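Long-range contacts in triggering receptor expressed on myeloid cells 1 (Mus musculus, PDB 1U9K), which amplifies inflammatory responses as a cell-surface receptor signalling through the adapter TYROBP/DAP12, and is represented here by its extracellular V-type immunoglobulin domain: residues Y28-Q36 against T46-T55; H61-H69 against V78-D87. All blocks are in the same frame, centred on the assembly; numbering follows the deposited sequence.

Contact 1: Y28-Q36 against T46-T55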
ATOM      1  N   TYR A  28      15.662   1.397   3.090  1.00 19.29           N
ATOM      2  CA  TYR A  28      14.705   1.734   2.054  1.00 18.51           C
ATOM      3  C   TYR A  28      14.414   3.212   2.005  1.00 19.33           C
ATOM      4  O   TYR A  28      13.441   3.565   1.410  1.00 19.73           O
ATOM      5  CB  TYR A  28      13.405   0.937   2.222  1.00 18.86           C
ATOM      6  CG  TYR A  28      13.639  -0.539   2.234  1.00 17.48           C
ATOM      7  CD1 TYR A  28      14.277  -1.170   1.165  1.00 19.62           C
ATOM      8  CD2 TYR A  28      13.236  -1.308   3.302  1.00 20.27           C
ATOM      9  CE1 TYR A  28      14.474  -2.523   1.163  1.00 20.23           C
ATOM     10  CE2 TYR A  28      13.426  -2.716   3.301  1.00 21.23           C
ATOM     11  CZ  TYR A  28      14.032  -3.289   2.229  1.00 22.25           C
ATOM     12  OH  TYR A  28      14.255  -4.633   2.219  1.00 21.45           O
ATOM     13  N   ALA A  29      15.269   4.063   2.584  1.00 19.67           N
ATOM     14  CA  ALA A  29      15.027   5.520   2.556  1.00 20.28           C
ATOM     15  C   ALA A  29      14.886   6.010   1.093  1.00 20.56           C
ATOM     16  O   ALA A  29      13.929   6.717   0.769  1.00 20.64           O
ATOM     17  CB  ALA A  29      16.096   6.290   3.247  1.00 21.50           C
ATOM     18  N   ASN A  30      15.791   5.549   0.241  1.00 19.47           N
ATOM     19  CA  ASN A  30      15.850   5.987  -1.155  1.00 20.69           C
ATOM     20  C   ASN A  30      15.258   4.928  -2.120  1.00 20.49           C
ATOM     21  O   ASN A  30      15.766   4.694  -3.234  1.00 21.69           O
ATOM     22  CB  ASN A  30      17.292   6.356  -1.526  1.00 21.02           C
ATOM     23  CG  ASN A  30      17.363   7.255  -2.769  1.00 21.64           C
ATOM     24  OD1 ASN A  30      16.335   7.799  -3.172  1.00 19.90           O
ATOM     25  ND2 ASN A  30      18.546   7.387  -3.390  1.00 19.66           N
ATOM     26  N   SER A  31      14.244   4.236  -1.669  1.00 19.80           N
ATOM     27  CA  SER A  31      13.553   3.273  -2.503  1.00 19.20           C
ATOM     28  C   SER A  31      12.134   3.752  -2.734  1.00 19.56           C
ATOM     29  O   SER A  31      11.505   4.424  -1.880  1.00 19.71           O
ATOM     30  CB  SER A  31      13.518   1.868  -1.848  1.00 18.83           C
ATOM     31  OG  SER A  31      14.810   1.367  -1.658  1.00 22.35           O
ATOM     32  N   GLN A  32      11.613   3.363  -3.880  1.00 19.28           N
ATOM     33  CA  GLN A  32      10.218   3.525  -4.174  1.00 20.02           C
ATOM     34  C   GLN A  32       9.358   2.528  -3.346  1.00 20.14           C
ATOM     35  O   GLN A  32       9.771   1.374  -3.050  1.00 19.10           O
ATOM     36  CB  GLN A  32       9.993   3.312  -5.681  1.00 20.06           C
ATOM     37  CG  GLN A  32       8.679   3.809  -6.171  1.00 20.52           C
ATOM     38  CD  GLN A  32       8.633   3.873  -7.698  1.00 23.59           C
ATOM     39  OE1 GLN A  32       9.218   3.028  -8.367  1.00 24.94           O
ATOM     40  NE2 GLN A  32       7.955   4.876  -8.238  1.00 20.19           N
ATOM     41  N   LYS A  33       8.160   2.983  -3.014  1.00 19.91           N
ATOM     42  CA  LYS A  33       7.169   2.163  -2.339  1.00 19.66           C
ATOM     43  C   LYS A  33       5.879   2.130  -3.121  1.00 20.10           C
ATOM     44  O   LYS A  33       5.593   2.999  -3.934  1.00 19.25           O
ATOM     45  CB  LYS A  33       6.931   2.607  -0.899  1.00 21.51           C
ATOM     46  CG  LYS A  33       8.205   2.526  -0.029  1.00 23.06           C
ATOM     47  CD  LYS A  33       8.820   3.858   0.174  1.00 25.98           C
ATOM     48  CE  LYS A  33      10.116   3.803   1.000  1.00 24.78           C
ATOM     49  NZ  LYS A  33      10.892   4.999   0.806  1.00 24.76           N
ATOM     50  N   ALA A  34       5.099   1.075  -2.892  1.00 18.52           N
ATOM     51  CA  ALA A  34       3.894   0.873  -3.634  1.00 18.97           C
ATOM     52  C   ALA A  34       2.855   0.142  -2.818  1.00 18.21           C
ATOM     53  O   ALA A  34       3.157  -0.630  -1.892  1.00 20.16           O
ATOM     54  CB  ALA A  34       4.154   0.137  -4.878  1.00 18.71           C
ATOM     55  N   TRP A  35       1.614   0.366  -3.216  1.00 19.48           N
ATOM     56  CA  TRP A  35       0.461  -0.416  -2.775  1.00 18.65           C
ATOM     57  C   TRP A  35       0.009  -1.301  -3.926  1.00 18.72           C
ATOM     58  O   TRP A  35      -0.138  -0.818  -5.024  1.00 19.05           O
ATOM     59  CB  TRP A  35      -0.658   0.535  -2.424  1.00 20.05           C
ATOM     60  CG  TRP A  35      -1.971  -0.065  -1.881  1.00 19.20           C
ATOM     61  CD1 TRP A  35      -3.200   0.150  -2.407  1.00 20.37           C
ATOM     62  CD2 TRP A  35      -2.175  -0.804  -0.666  1.00 19.85           C
ATOM     63  NE1 TRP A  35      -4.158  -0.431  -1.629  1.00 21.30           N
ATOM     64  CE2 TRP A  35      -3.558  -1.003  -0.533  1.00 22.40           C
ATOM     65  CE3 TRP A  35      -1.328  -1.278   0.359  1.00 21.22           C
ATOM     66  CZ2 TRP A  35      -4.110  -1.676   0.524  1.00 23.47           C
ATOM     67  CZ3 TRP A  35      -1.877  -1.954   1.419  1.00 22.94           C
ATOM     68  CH2 TRP A  35      -3.258  -2.156   1.496  1.00 25.96           C
ATOM     69  N   GLN A  36      -0.187  -2.587  -3.653  1.00 18.22           N
ATOM     70  CA  GLN A  36      -0.524  -3.588  -4.649  1.00 18.81           C
ATOM     71  C   GLN A  36      -1.761  -4.369  -4.248  1.00 18.79           C
ATOM     72  O   GLN A  36      -2.028  -4.564  -3.071  1.00 19.81           O
ATOM     73  CB  GLN A  36       0.602  -4.599  -4.855  1.00 17.61           C
ATOM     74  CG  GLN A  36       1.931  -3.924  -5.350  1.00 18.61           C
ATOM     75  CD  GLN A  36       2.960  -4.965  -5.771  1.00 18.33           C
ATOM     76  OE1 GLN A  36       3.192  -5.906  -5.024  1.00 20.82           O
ATOM     77  NE2 GLN A  36       3.537  -4.822  -6.958  1.00 17.34           N
ATOM     78  N   THR A  46      -0.139  -3.102  -9.358  1.00 19.93           N
ATOM     79  CA  THR A  46       0.400  -1.956  -8.684  1.00 20.38           C
ATOM     80  C   THR A  46      -0.574  -0.798  -8.830  1.00 20.96           C
ATOM     81  O   THR A  46      -0.848  -0.361  -9.913  1.00 20.76           O
ATOM     82  CB  THR A  46       1.751  -1.654  -9.296  1.00 20.78           C
ATOM     83  OG1 THR A  46       2.601  -2.781  -8.990  1.00 22.32           O
ATOM     84  CG2 THR A  46       2.417  -0.453  -8.612  1.00 20.22           C
ATOM     85  N   LEU A  47      -1.069  -0.313  -7.708  1.00 19.86           N
ATOM     86  CA  LEU A  47      -2.182   0.595  -7.682  1.00 20.22           C
ATOM     87  C   LEU A  47      -1.700   2.052  -7.570  1.00 20.49           C
ATOM     88  O   LEU A  47      -2.308   2.901  -8.106  1.00 19.75           O
ATOM     89  CB  LEU A  47      -3.090   0.249  -6.529  1.00 21.15           C
ATOM     90  CG  LEU A  47      -3.772  -1.102  -6.721  1.00 20.52           C
ATOM     91  CD1 LEU A  47      -4.505  -1.440  -5.490  1.00 24.58           C
ATOM     92  CD2 LEU A  47      -4.669  -0.979  -7.865  1.00 23.40           C
ATOM     93  N   VAL A  48      -0.622   2.295  -6.822  1.00 19.69           N
ATOM     94  CA  VAL A  48      -0.133   3.642  -6.561  1.00 20.00           C
ATOM     95  C   VAL A  48       1.288   3.488  -6.069  1.00 18.91           C
ATOM     96  O   VAL A  48       1.583   2.555  -5.365  1.00 18.26           O
ATOM     97  CB  VAL A  48      -1.066   4.413  -5.578  1.00 19.36           C
ATOM     98  CG1 VAL A  48      -1.228   3.697  -4.249  1.00 20.59           C
ATOM     99  CG2 VAL A  48      -0.585   5.890  -5.390  1.00 21.06           C
ATOM    100  N   VAL A  49       2.138   4.393  -6.499  1.00 18.50           N
ATOM    101  CA  VAL A  49       3.553   4.382  -6.150  1.00 18.68           C
ATOM    102  C   VAL A  49       4.013   5.731  -5.667  1.00 18.75           C
ATOM    103  O   VAL A  49       3.406   6.728  -6.010  1.00 19.13           O
ATOM    104  CB  VAL A  49       4.426   3.981  -7.352  1.00 18.87           C
ATOM    105  CG1 VAL A  49       4.105   2.561  -7.794  1.00 20.59           C
ATOM    106  CG2 VAL A  49       4.235   4.960  -8.500  1.00 17.77           C
ATOM    107  N   THR A  50       5.057   5.766  -4.839  1.00 18.52           N
ATOM    108  CA  THR A  50       5.668   7.029  -4.494  1.00 20.20           C
ATOM    109  C   THR A  50       6.483   7.555  -5.639  1.00 21.18           C
ATOM    110  O   THR A  50       6.770   6.843  -6.614  1.00 21.27           O
ATOM    111  CB  THR A  50       6.537   6.939  -3.233  1.00 19.83           C
ATOM    112  OG1 THR A  50       7.584   5.975  -3.413  1.00 20.14           O
ATOM    113  CG2 THR A  50       5.763   6.439  -2.056  1.00 20.99           C
ATOM    114  N   GLN A  51       6.809   8.847  -5.570  1.00 24.81           N
ATOM    115  CA  GLN A  51       7.580   9.481  -6.652  1.00 25.52           C
ATOM    116  C   GLN A  51       8.898  10.041  -6.152  1.00 25.80           C
ATOM    117  O   GLN A  51       9.100  10.231  -4.947  1.00 23.56           O
ATOM    118  CB  GLN A  51       6.769  10.556  -7.363  1.00 27.84           C
ATOM    119  CG  GLN A  51       5.668  10.003  -8.333  1.00 31.20           C
ATOM    120  CD  GLN A  51       6.189   9.093  -9.488  1.00 35.08           C
ATOM    121  OE1 GLN A  51       7.265   9.315 -10.064  1.00 40.34           O
ATOM    122  NE2 GLN A  51       5.388   8.107  -9.843  1.00 38.49           N
ATOM    123  N   ARG A  52       9.800  10.279  -7.106  1.00 26.83           N
ATOM    124  CA  ARG A  52      11.113  10.814  -6.840  1.00 28.01           C
ATOM    125  C   ARG A  52      10.991  12.266  -6.376  1.00 27.85           C
ATOM    126  O   ARG A  52      10.083  12.962  -6.832  1.00 28.33           O
ATOM    127  CB  ARG A  52      12.012  10.738  -8.099  1.00 29.63           C
ATOM    128  CG  ARG A  52      12.920   9.476  -8.095  1.00 32.02           C
ATOM    129  CD  ARG A  52      13.784   9.260  -9.353  1.00 35.69           C
ATOM    130  NE  ARG A  52      14.258   7.868  -9.432  1.00 38.89           N
ATOM    131  CZ  ARG A  52      13.604   6.843 -10.022  1.00 45.43           C
ATOM    132  NH1 ARG A  52      12.409   7.010 -10.616  1.00 46.62           N
ATOM    133  NH2 ARG A  52      14.133   5.618 -10.008  1.00 46.30           N
ATOM    134  N   PRO A  53      11.897  12.752  -5.504  1.00 27.13           N
ATOM    135  CA  PRO A  53      12.989  11.981  -4.877  1.00 25.09           C
ATOM    136  C   PRO A  53      12.440  11.105  -3.776  1.00 23.80           C
ATOM    137  O   PRO A  53      11.592  11.556  -2.980  1.00 22.01           O
ATOM    138  CB  PRO A  53      13.882  13.057  -4.249  1.00 25.29           C
ATOM    139  CG  PRO A  53      13.387  14.310  -4.732  1.00 26.12           C
ATOM    140  CD  PRO A  53      11.934  14.166  -5.099  1.00 26.93           C
ATOM    141  N   PHE A  54      12.881   9.845  -3.756  1.00 22.07           N
ATOM    142  CA  PHE A  54      12.211   8.847  -2.950  1.00 21.69           C
ATOM    143  C   PHE A  54      12.449   9.034  -1.467  1.00 20.99           C
ATOM    144  O   PHE A  54      11.676   8.474  -0.663  1.00 21.48           O
ATOM    145  CB  PHE A  54      12.665   7.470  -3.351  1.00 21.85           C
ATOM    146  CG  PHE A  54      12.211   7.064  -4.716  1.00 22.82           C
ATOM    147  CD1 PHE A  54      10.890   7.262  -5.086  1.00 25.18           C
ATOM    148  CD2 PHE A  54      13.080   6.442  -5.611  1.00 22.37           C
ATOM    149  CE1 PHE A  54      10.447   6.919  -6.346  1.00 24.65           C
ATOM    150  CE2 PHE A  54      12.648   6.081  -6.823  1.00 24.94           C
ATOM    151  CZ  PHE A  54      11.315   6.347  -7.225  1.00 24.99           C
ATOM    152  N   THR A  55      13.485   9.778  -1.110  1.00 20.48           N
ATOM    153  CA  THR A  55      13.758  10.074   0.300  1.00 20.88           C
ATOM    154  C   THR A  55      12.837  11.194   0.892  1.00 21.56           C
ATOM    155  O   THR A  55      12.795  11.382   2.107  1.00 21.43           O
ATOM    156  CB  THR A  55      15.192  10.554   0.488  1.00 21.53           C
ATOM    157  OG1 THR A  55      15.447  11.666  -0.390  1.00 21.13           O
ATOM    158  CG2 THR A  55      16.232   9.515   0.100  1.00 20.34           C
TER
HETATM  159  O   HOH W   1      15.273   9.244  -5.442  1.00 40.87           O
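Trp35 and Val48 form the hydrogen-bonded pair of an antiparallel hairpin, strands 32-36 and 46-49 running at 150° with their axes approaching to 4.7 Å, Trp35 N donating to Val48 O and Leu47 N to Trp35 O. Between Trp35 and Gln36 the register slips by one residue, a beta bulge that pairs Gln36 with Thr46. There the Gln36 amide turns its NE2 in-plane onto Thr46 OG1 at 3.0 Å, while OE1 is held by Arg92. Just past the last bridge, Ala34 with Val49, Thr50 grips Lys33 twice: its N donates to Lys33 O, and its OG1, sitting between the backbone N and the carbonyl carbon (chi1 59°), accepts from Lys33 N at 3.1 Å. Gln32, extended beyond CG, reaches over to the segment after strand 46-49 and gives NE2 to Thr50 O in a nearly linear bond of 2.8 Å. The same side chain roofs Phe54: Gln32 CB stands over one ring face, 3.8 Å from the centroid, in a CH-pi contact, and Arg52 CG lies against the opposite face. With an alanine here in place of Phe54 that ring is gone, and the Gln32 chain, left without its CH-pi partner, is likely to swing more freely off Thr50 O. Further out, a water bridges Asn30 OD1 and Phe54 N. Lys33 NZ turns back to the carbonyl oxygens of Tyr28 and Ser31, holding the turn at 28-31, and makes a cation-pi contact with Phe23. This is the C-C' hairpin of the V-type immunoglobulin fold, strand 45-49 edging its sheet; on its other flank strand 32-37 pairs with strand F, 89-96, and the Trp35 ring lies nearly parallel to that of Tyr91, facing Val78 across the sandwich.

Contact 2: H61-H69 against V78-D87; sequences HMGKFTLKH and VQMTDLQVTD
Lys64 starts toward Asp87 with CG set between its own backbone N and carbonyl carbon (chi1 77°), runs past Thr81 O, and bends at chi3 (59°) to bring NZ to the carboxylate, which comes from the opposite direction. The resulting salt bridge, Lys64 NZ to Asp87 OD2 at 2.7 Å, uses the syn lone pair of OD2; the same oxygen also takes Gln84 N from above the carboxylate plane, a pair of donors that probably favours the charged form of the acid. Lys64 NZ has a second acceptor, Asp82 O at 3.2 Å, which it meets from above the carbonyl plane while Gln84 NE2 approaches from the other face. In immunoglobulin V domains a basic residue leading into strand D, here 65-70, commonly bridges to the aspartate ahead of strand F, the cysteine-bearing 89-96, and Lys64 fills that place here; Asp87 O in turn accepts from the Tyr91 hydroxyl, as in a tyrosine corner. Strands 65-69 and 78-80 form the hairpin itself, antiparallel, their axes 4.8 Å apart at the closest. Thr66 and Gln79 are the hydrogen-bonded pair, N to O both ways, and Thr81 N closes the end on Lys64 O at 3.0 Å. On one face Phe65 and Met80 lie side by side: Met80 CG is 3.6 Å from Phe65 CD2, and SD makes an oblique Met-aromatic contact with the ring. Leu67 and Val78 follow on that face, pressed closely through CD1 and CG2. Across the sheet from them, Lys68 NZ reaches Gln79 OE1 in a weak bond.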
ATOM      1  N   HIS A  61      -1.913  11.016  -4.800  1.00 27.13           N
ATOM      2  CA  HIS A  61      -3.276  10.565  -5.058  1.00 31.05           C
ATOM      3  C   HIS A  61      -3.367   9.854  -6.411  1.00 31.80           C
ATOM      4  O   HIS A  61      -2.743  10.279  -7.401  1.00 32.92           O
ATOM      5  CB  HIS A  61      -4.235  11.753  -5.019  1.00 31.72           C
ATOM      6  CG  HIS A  61      -4.282  12.430  -3.687  1.00 36.68           C
ATOM      7  ND1 HIS A  61      -4.742  11.804  -2.548  1.00 43.34           N
ATOM      8  CD2 HIS A  61      -3.891  13.668  -3.300  1.00 42.52           C
ATOM      9  CE1 HIS A  61      -4.652  12.633  -1.519  1.00 44.42           C
ATOM     10  NE2 HIS A  61      -4.133  13.768  -1.946  1.00 44.49           N
ATOM     11  N   MET A  62      -4.124   8.772  -6.455  1.00 31.24           N
ATOM     12  CA  MET A  62      -4.340   8.038  -7.683  1.00 31.70           C
ATOM     13  C   MET A  62      -5.714   7.447  -7.522  1.00 30.40           C
ATOM     14  O   MET A  62      -5.873   6.462  -6.813  1.00 29.68           O
ATOM     15  CB  MET A  62      -3.171   7.090  -7.954  1.00 32.55           C
ATOM     16  CG  MET A  62      -3.395   6.147  -9.123  1.00 35.39           C
ATOM     17  SD  MET A  62      -3.383   6.995 -10.713  1.00 44.01           S
ATOM     18  CE  MET A  62      -1.652   7.435 -10.848  1.00 43.85           C
ATOM     19  N   GLY A  63      -6.714   8.112  -8.083  1.00 29.82           N
ATOM     20  CA  GLY A  63      -8.100   7.659  -7.972  1.00 29.24           C
ATOM     21  C   GLY A  63      -8.537   7.687  -6.507  1.00 28.65           C
ATOM     22  O   GLY A  63      -8.412   8.715  -5.854  1.00 27.88           O
ATOM     23  N   LYS A  64      -9.018   6.562  -5.982  1.00 28.01           N
ATOM     24  CA  LYS A  64      -9.411   6.485  -4.559  1.00 26.59           C
ATOM     25  C   LYS A  64      -8.260   6.154  -3.628  1.00 25.32           C
ATOM     26  O   LYS A  64      -8.479   5.907  -2.417  1.00 21.83           O
ATOM     27  CB  LYS A  64     -10.490   5.428  -4.355  1.00 28.39           C
ATOM     28  CG  LYS A  64     -10.017   4.003  -4.363  1.00 31.02           C
ATOM     29  CD  LYS A  64     -11.131   2.973  -4.004  1.00 37.34           C
ATOM     30  CE  LYS A  64     -12.369   3.013  -4.961  1.00 37.79           C
ATOM     31  NZ  LYS A  64     -13.463   2.095  -4.448  1.00 39.04           N
ATOM     32  N   PHE A  65      -7.062   6.058  -4.182  1.00 22.45           N
ATOM     33  CA  PHE A  65      -5.895   5.670  -3.391  1.00 21.63           C
ATOM     34  C   PHE A  65      -5.096   6.933  -3.011  1.00 22.32           C
ATOM     35  O   PHE A  65      -4.956   7.849  -3.818  1.00 22.55           O
ATOM     36  CB  PHE A  65      -4.994   4.719  -4.171  1.00 22.14           C
ATOM     37  CG  PHE A  65      -5.687   3.498  -4.639  1.00 22.82           C
ATOM     38  CD1 PHE A  65      -6.297   3.462  -5.852  1.00 26.20           C
ATOM     39  CD2 PHE A  65      -5.715   2.369  -3.852  1.00 25.02           C
ATOM     40  CE1 PHE A  65      -6.965   2.349  -6.279  1.00 26.14           C
ATOM     41  CE2 PHE A  65      -6.375   1.254  -4.286  1.00 25.52           C
ATOM     42  CZ  PHE A  65      -7.023   1.262  -5.495  1.00 25.73           C
ATOM     43  N   THR A  66      -4.611   6.950  -1.777  1.00 21.61           N
ATOM     44  CA  THR A  66      -3.682   7.947  -1.323  1.00 22.05           C
ATOM     45  C   THR A  66      -2.554   7.212  -0.620  1.00 21.62           C
ATOM     46  O   THR A  66      -2.775   6.333   0.189  1.00 20.84           O
ATOM     47  CB  THR A  66      -4.379   8.921  -0.347  1.00 22.55           C
ATOM     48  OG1 THR A  66      -5.353   9.669  -1.071  1.00 24.84           O
ATOM     49  CG2 THR A  66      -3.396   9.974   0.182  1.00 24.32           C
ATOM     50  N   LEU A  67      -1.314   7.551  -0.964  1.00 21.14           N
ATOM     51  CA  LEU A  67      -0.153   7.037  -0.285  1.00 20.24           C
ATOM     52  C   LEU A  67       0.546   8.161   0.361  1.00 19.44           C
ATOM     53  O   LEU A  67       0.929   9.148  -0.303  1.00 21.38           O
ATOM     54  CB  LEU A  67       0.745   6.448  -1.329  1.00 23.22           C
ATOM     55  CG  LEU A  67       1.710   5.348  -1.097  1.00 27.94           C
ATOM     56  CD1 LEU A  67       1.027   4.209  -0.404  1.00 32.77           C
ATOM     57  CD2 LEU A  67       2.232   4.932  -2.515  1.00 26.26           C
ATOM     58  N   LYS A  68       0.747   8.070   1.656  1.00 18.38           N
ATOM     59  CA  LYS A  68       1.509   9.094   2.345  1.00 17.68           C
ATOM     60  C   LYS A  68       2.828   8.458   2.662  1.00 18.50           C
ATOM     61  O   LYS A  68       2.877   7.389   3.269  1.00 19.46           O
ATOM     62  CB  LYS A  68       0.798   9.542   3.588  1.00 18.20           C
ATOM     63  CG  LYS A  68      -0.342  10.503   3.410  1.00 21.60           C
ATOM     64  CD  LYS A  68      -0.936  10.760   4.816  1.00 26.71           C
ATOM     65  CE  LYS A  68      -1.825  12.038   4.896  1.00 30.67           C
ATOM     66  NZ  LYS A  68      -3.141  11.582   4.352  1.00 36.54           N
ATOM     67  N   HIS A  69       3.885   9.061   2.179  1.00 17.78           N
ATOM     68  CA  HIS A  69       5.250   8.669   2.495  1.00 18.01           C
ATOM     69  C   HIS A  69       5.768   9.554   3.605  1.00 17.03           C
ATOM     70  O   HIS A  69       6.089  10.728   3.387  1.00 15.06           O
ATOM     71  CB  HIS A  69       6.127   8.729   1.244  1.00 19.00           C
ATOM     72  CG  HIS A  69       7.627   8.457   1.518  1.00 22.97           C
ATOM     73  ND1 HIS A  69       8.105   7.216   1.878  1.00 27.02           N
ATOM     74  CD2 HIS A  69       8.701   9.278   1.475  1.00 26.79           C
ATOM     75  CE1 HIS A  69       9.412   7.284   2.045  1.00 29.47           C
ATOM     76  NE2 HIS A  69       9.799   8.523   1.807  1.00 26.91           N
ATOM     77  N   VAL A  78      -1.425   4.112   3.671  1.00 19.39           N
ATOM     78  CA  VAL A  78      -2.277   3.989   2.510  1.00 20.93           C
ATOM     79  C   VAL A  78      -3.716   4.248   2.908  1.00 21.22           C
ATOM     80  O   VAL A  78      -4.137   3.836   3.976  1.00 20.12           O
ATOM     81  CB  VAL A  78      -2.146   2.577   1.930  1.00 22.29           C
ATOM     82  CG1 VAL A  78      -3.075   2.435   0.733  1.00 27.18           C
ATOM     83  CG2 VAL A  78      -0.665   2.284   1.591  1.00 24.77           C
ATOM     84  N   GLN A  79      -4.460   5.001   2.096  1.00 20.84           N
ATOM     85  CA  GLN A  79      -5.883   5.170   2.327  1.00 21.18           C
ATOM     86  C   GLN A  79      -6.578   4.843   1.034  1.00 21.89           C
ATOM     87  O   GLN A  79      -6.109   5.272  -0.037  1.00 22.39           O
ATOM     88  CB  GLN A  79      -6.221   6.575   2.735  1.00 22.41           C
ATOM     89  CG  GLN A  79      -5.835   6.919   4.144  1.00 25.79           C
ATOM     90  CD  GLN A  79      -6.082   8.381   4.422  1.00 32.43           C
ATOM     91  OE1 GLN A  79      -5.138   9.172   4.506  1.00 38.59           O
ATOM     92  NE2 GLN A  79      -7.351   8.758   4.490  1.00 35.45           N
ATOM     93  N   MET A  80      -7.679   4.097   1.113  1.00 20.43           N
ATOM     94  CA  MET A  80      -8.593   3.861  -0.022  1.00 21.41           C
ATOM     95  C   MET A  80      -9.924   4.372   0.433  1.00 21.81           C
ATOM     96  O   MET A  80     -10.419   3.920   1.439  1.00 20.34           O
ATOM     97  CB  MET A  80      -8.738   2.363  -0.322  1.00 21.93           C
ATOM     98  CG  MET A  80      -7.470   1.731  -0.773  1.00 24.11           C
ATOM     99  SD  MET A  80      -7.587  -0.068  -0.965  1.00 27.05           S
ATOM    100  CE  MET A  80      -8.866  -0.270  -2.076  1.00 27.23           C
ATOM    101  N   THR A  81     -10.495   5.325  -0.284  1.00 20.76           N
ATOM    102  CA  THR A  81     -11.696   5.980   0.121  1.00 21.47           C
ATOM    103  C   THR A  81     -12.865   5.372  -0.614  1.00 21.07           C
ATOM    104  O   THR A  81     -12.706   4.712  -1.626  1.00 20.47           O
ATOM    105  CB  THR A  81     -11.642   7.453  -0.176  1.00 23.43           C
ATOM    106  OG1 THR A  81     -11.227   7.653  -1.551  1.00 22.53           O
ATOM    107  CG2 THR A  81     -10.564   8.128   0.682  1.00 24.56           C
ATOM    108  N   ASP A  82     -14.035   5.569  -0.038  1.00 20.46           N
ATOM    109  CA  ASP A  82     -15.299   5.183  -0.649  1.00 22.04           C
ATOM    110  C   ASP A  82     -15.227   3.720  -1.069  1.00 20.61           C
ATOM    111  O   ASP A  82     -15.423   3.378  -2.220  1.00 20.33           O
ATOM    112  CB  ASP A  82     -15.624   6.063  -1.852  1.00 22.88           C
ATOM    113  CG  ASP A  82     -17.095   5.975  -2.238  1.00 29.33           C
ATOM    114  OD1 ASP A  82     -17.933   5.598  -1.349  1.00 33.96           O
ATOM    115  OD2 ASP A  82     -17.508   6.218  -3.405  1.00 37.25           O
ATOM    116  N   LEU A  83     -14.900   2.851  -0.120  1.00 20.49           N
ATOM    117  CA  LEU A  83     -14.768   1.433  -0.414  1.00 19.81           C
ATOM    118  C   LEU A  83     -16.025   0.835  -0.998  1.00 20.05           C
ATOM    119  O   LEU A  83     -17.129   1.150  -0.598  1.00 18.64           O
ATOM    120  CB  LEU A  83     -14.426   0.647   0.858  1.00 19.40           C
ATOM    121  CG  LEU A  83     -13.040   0.882   1.421  1.00 20.75           C
ATOM    122  CD1 LEU A  83     -12.954   0.316   2.843  1.00 23.73           C
ATOM    123  CD2 LEU A  83     -12.018   0.318   0.516  1.00 23.82           C
ATOM    124  N   GLN A  84     -15.842  -0.052  -1.957  1.00 20.79           N
ATOM    125  CA  GLN A  84     -16.926  -0.813  -2.532  1.00 21.59           C
ATOM    126  C   GLN A  84     -16.743  -2.277  -2.230  1.00 21.07           C
ATOM    127  O   GLN A  84     -15.627  -2.726  -1.992  1.00 19.04           O
ATOM    128  CB  GLN A  84     -16.948  -0.607  -4.055  1.00 23.35           C
ATOM    129  CG  GLN A  84     -17.073   0.862  -4.497  1.00 26.79           C
ATOM    130  CD  GLN A  84     -18.368   1.508  -4.020  1.00 32.86           C
ATOM    131  OE1 GLN A  84     -19.411   0.893  -4.088  1.00 36.03           O
ATOM    132  NE2 GLN A  84     -18.294   2.740  -3.506  1.00 37.04           N
ATOM    133  N   VAL A  85     -17.838  -3.034  -2.279  1.00 20.65           N
ATOM    134  CA  VAL A  85     -17.748  -4.454  -1.992  1.00 22.86           C
ATOM    135  C   VAL A  85     -16.736  -5.144  -2.945  1.00 23.17           C
ATOM    136  O   VAL A  85     -16.000  -6.016  -2.518  1.00 23.60           O
ATOM    137  CB  VAL A  85     -19.115  -5.174  -2.048  1.00 22.79           C
ATOM    138  CG1 VAL A  85     -18.923  -6.696  -1.838  1.00 26.73           C
ATOM    139  CG2 VAL A  85     -20.085  -4.625  -0.998  1.00 23.33           C
ATOM    140  N   THR A  86     -16.698  -4.725  -4.206  1.00 23.31           N
ATOM    141  CA  THR A  86     -15.729  -5.243  -5.180  1.00 23.81           C
ATOM    142  C   THR A  86     -14.274  -4.879  -4.933  1.00 22.83           C
ATOM    143  O   THR A  86     -13.426  -5.395  -5.639  1.00 22.57           O
ATOM    144  CB  THR A  86     -16.067  -4.774  -6.640  1.00 23.71           C
ATOM    145  OG1 THR A  86     -16.173  -3.348  -6.670  1.00 26.61           O
ATOM    146  CG2 THR A  86     -17.400  -5.247  -7.090  1.00 26.49           C
ATOM    147  N   ASP A  87     -13.969  -3.960  -4.010  1.00 22.41           N
ATOM    148  CA  ASP A  87     -12.584  -3.752  -3.547  1.00 21.67           C
ATOM    149  C   ASP A  87     -12.065  -4.859  -2.660  1.00 21.62           C
ATOM    150  O   ASP A  87     -10.862  -4.935  -2.378  1.00 20.37           O
ATOM    151  CB  ASP A  87     -12.460  -2.463  -2.759  1.00 22.41           C
ATOM    152  CG  ASP A  87     -12.748  -1.230  -3.592  1.00 24.47           C
ATOM    153  OD1 ASP A  87     -12.415  -1.233  -4.812  1.00 26.48           O
ATOM    154  OD2 ASP A  87     -13.308  -0.203  -3.126  1.00 22.88           O
TER

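How the contacts relate
Following the chain, strand 32-37 leads through a short connection to strand 45-49, where contact 1 closes the first hairpin. The path then runs through strand 58-62, turns at 62-65 into strand 65-70, and comes back along strand 75-80, where contact 2 closes the second. The two loops are in series, neither crossing nor enclosing the other, and each belongs to a different sheet of the immunoglobulin sandwich. Between the sheets, Leu47 CD1 packs 3.5 Å from Phe65 CE2, and Trp35 NE1 points at Met80 SD. At the opposite end of the interface, Phe54 O and Lys33 NZ both come up against His69.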